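Local coordinates for Glyoxalase/bleomycin resistance protein/dioxygenase (Catenulispora acidiphila, PDB 4N04) that belongs to the vicinal oxygen chelate superfamily of glyoxalases and bleomycin resistance proteins and may act as a dioxygenase, at residues G18-L21 against A22-S26. The protein carries 1 engineered substitution. Residues are numbered along the deposited sequence; the frame is centred on the assembly and turned at random.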
ATOM      1  N   GLY A  18      13.357   2.204  -6.843  1.00 51.93           N
ATOM      2  CA  GLY A  18      12.648   2.284  -8.109  1.00 45.64           C
ATOM      3  C   GLY A  18      11.554   1.246  -8.314  1.00 46.89           C
ATOM      4  O   GLY A  18      10.441   1.582  -8.727  1.00 45.58           O
ATOM      5  N   ALA A  19      11.855  -0.020  -8.022  1.00 45.67           N
ATOM      6  CA  ALA A  19      10.850  -1.079  -8.149  1.00 44.53           C
ATOM      7  C   ALA A  19       9.683  -0.816  -7.205  1.00 49.94           C
ATOM      8  O   ALA A  19       8.514  -0.952  -7.575  1.00 52.45           O
ATOM      9  CB  ALA A  19      11.453  -2.432  -7.872  1.00 44.09           C
ATOM     10  N   ALA A  20      10.011  -0.421  -5.983  1.00 44.64           N
ATOM     11  CA  ALA A  20       8.993  -0.197  -4.966  1.00 45.91           C
ATOM     12  C   ALA A  20       8.107   0.998  -5.325  1.00 46.44           C
ATOM     13  O   ALA A  20       6.880   0.941  -5.187  1.00 43.20           O
ATOM     14  CB  ALA A  20       9.638  -0.014  -3.582  1.00 42.28           C
ATOM     15  N   LEU A  21       8.732   2.078  -5.776  1.00 43.98           N
ATOM     16  CA  LEU A  21       7.995   3.270  -6.156  1.00 46.80           C
ATOM     17  C   LEU A  21       7.022   2.952  -7.288  1.00 50.54           C
ATOM     18  O   LEU A  21       5.861   3.370  -7.249  1.00 49.04           O
ATOM     19  CB  LEU A  21       8.960   4.379  -6.571  1.00 45.21           C
ATOM     20  CG  LEU A  21       8.376   5.667  -7.151  1.00 51.99           C
ATOM     21  CD1 LEU A  21       7.362   6.294  -6.211  1.00 45.66           C
ATOM     22  CD2 LEU A  21       9.512   6.645  -7.432  1.00 53.28           C
ATOM     23  N   ALA A  22       7.495   2.202  -8.281  1.00 45.36           N
ATOM     24  CA  ALA A  22       6.657   1.811  -9.402  1.00 56.81           C
ATOM     25  C   ALA A  22       5.445   1.030  -8.899  1.00 57.02           C
ATOM     26  O   ALA A  22       4.290   1.366  -9.206  1.00 57.21           O
ATOM     27  CB  ALA A  22       7.454   0.977 -10.379  1.00 46.21           C
ATOM     28  N   TRP A  23       5.720  -0.003  -8.105  1.00 54.77           N
ATOM     29  CA  TRP A  23       4.680  -0.876  -7.586  1.00 43.93           C
ATOM     30  C   TRP A  23       3.656  -0.128  -6.736  1.00 43.64           C
ATOM     31  O   TRP A  23       2.457  -0.256  -6.962  1.00 44.67           O
ATOM     32  CB  TRP A  23       5.295  -2.030  -6.801  1.00 43.19           C
ATOM     33  CG  TRP A  23       4.300  -3.066  -6.408  1.00 48.10           C
ATOM     34  CD1 TRP A  23       3.913  -4.149  -7.142  1.00 42.83           C
ATOM     35  CD2 TRP A  23       3.556  -3.122  -5.185  1.00 44.94           C
ATOM     36  NE1 TRP A  23       2.972  -4.872  -6.454  1.00 42.25           N
ATOM     37  CE2 TRP A  23       2.739  -4.267  -5.247  1.00 45.46           C
ATOM     38  CE3 TRP A  23       3.499  -2.313  -4.043  1.00 44.91           C
ATOM     39  CZ2 TRP A  23       1.877  -4.624  -4.213  1.00 41.04           C
ATOM     40  CZ3 TRP A  23       2.638  -2.673  -3.017  1.00 40.87           C
ATOM     41  CH2 TRP A  23       1.839  -3.813  -3.114  1.00 40.63           C
ATOM     42  N   TYR A  24       4.108   0.663  -5.774  1.00 43.34           N
ATOM     43  CA  TYR A  24       3.163   1.397  -4.936  1.00 44.60           C
ATOM     44  C   TYR A  24       2.345   2.407  -5.742  1.00 44.70           C
ATOM     45  O   TYR A  24       1.180   2.671  -5.430  1.00 43.78           O
ATOM     46  CB  TYR A  24       3.870   2.064  -3.745  1.00 42.66           C
ATOM     47  CG  TYR A  24       4.188   1.092  -2.622  1.00 44.05           C
ATOM     48  CD1 TYR A  24       3.285   0.879  -1.582  1.00 41.12           C
ATOM     49  CD2 TYR A  24       5.372   0.372  -2.621  1.00 41.59           C
ATOM     50  CE1 TYR A  24       3.560  -0.021  -0.559  1.00 40.34           C
ATOM     51  CE2 TYR A  24       5.662  -0.517  -1.632  1.00 40.85           C
ATOM     52  CZ  TYR A  24       4.754  -0.722  -0.589  1.00 47.74           C
ATOM     53  OH  TYR A  24       5.055  -1.615   0.406  1.00 39.52           O
ATOM     54  N   ARG A  25       2.957   2.965  -6.781  1.00 50.03           N
ATOM     55  CA  ARG A  25       2.258   3.874  -7.685  1.00 55.58           C
ATOM     56  C   ARG A  25       1.080   3.148  -8.338  1.00 54.54           C
ATOM     57  O   ARG A  25      -0.071   3.602  -8.258  1.00 45.83           O
ATOM     58  CB  ARG A  25       3.208   4.407  -8.758  1.00 62.12           C
ATOM     59  CG  ARG A  25       2.967   5.863  -9.121  1.00 67.42           C
ATOM     60  CD  ARG A  25       3.364   6.148 -10.565  1.00 69.26           C
ATOM     61  NE  ARG A  25       4.721   5.703 -10.864  1.00 68.01           N
ATOM     62  CZ  ARG A  25       5.804   6.447 -10.664  1.00 68.89           C
ATOM     63  NH1 ARG A  25       5.680   7.670 -10.159  1.00 68.47           N
ATOM     64  NH2 ARG A  25       7.010   5.972 -10.966  1.00 67.03           N
ATOM     65  N   SER A  26       1.375   2.015  -8.971  1.00 51.18           N
ATOM     66  CA  SER A  26       0.340   1.174  -9.561  1.00 49.47           C
ATOM     67  C   SER A  26      -0.759   0.825  -8.560  1.00 52.64           C
ATOM     68  O   SER A  26      -1.940   0.999  -8.843  1.00 60.43           O
ATOM     69  CB  SER A  26       0.951  -0.105 -10.123  1.00 50.19           C
ATOM     70  OG  SER A  26       1.885   0.182 -11.154  1.00 54.46           O
TER
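Leu21 and Arg25 meet one turn apart on helix 17-28, which packs against the sheet of strands 8-14, 34-37, 40-46 and 49-55 in this vicinal oxygen chelate fold. Their backbones are joined by an i to i+4 bond, Arg25 N to Leu21 O at 3.0 Å. The side chains cross at a slant. Leu21 CG lies anti to its own backbone N (chi1 174°), and Arg25 bends back at chi3 (-52°). This brings Arg25 NH2 to 4.1 Å from Leu21 CG, a loose approach. Arg25 NH1 forms a salt bridge with Glu31 OE1. Leu21 also touches Pro32 and Trp43.

Ala22 N makes the same kind of bond to Gly18 O at 3.0 Å. Ala22 CB lies 3.5 Å from that same Gly18 O.

Ala20 and Tyr24 repeat the spacing on the buried side of the helix. Ala20 CB reaches Tyr24 CD2 at 4.4 Å. Tyr24 packs on Val12 and Trp43, and its OH bonds to Asp103. Trp23 lies beside it, with CE3 over the centre of the Tyr24 ring. Tyr24 N donates to Ala20 O at 2.8 Å, almost straight at 175°. Ala20 O also approaches the rim of the Tyr24 ring, 3.0 Å from CD2.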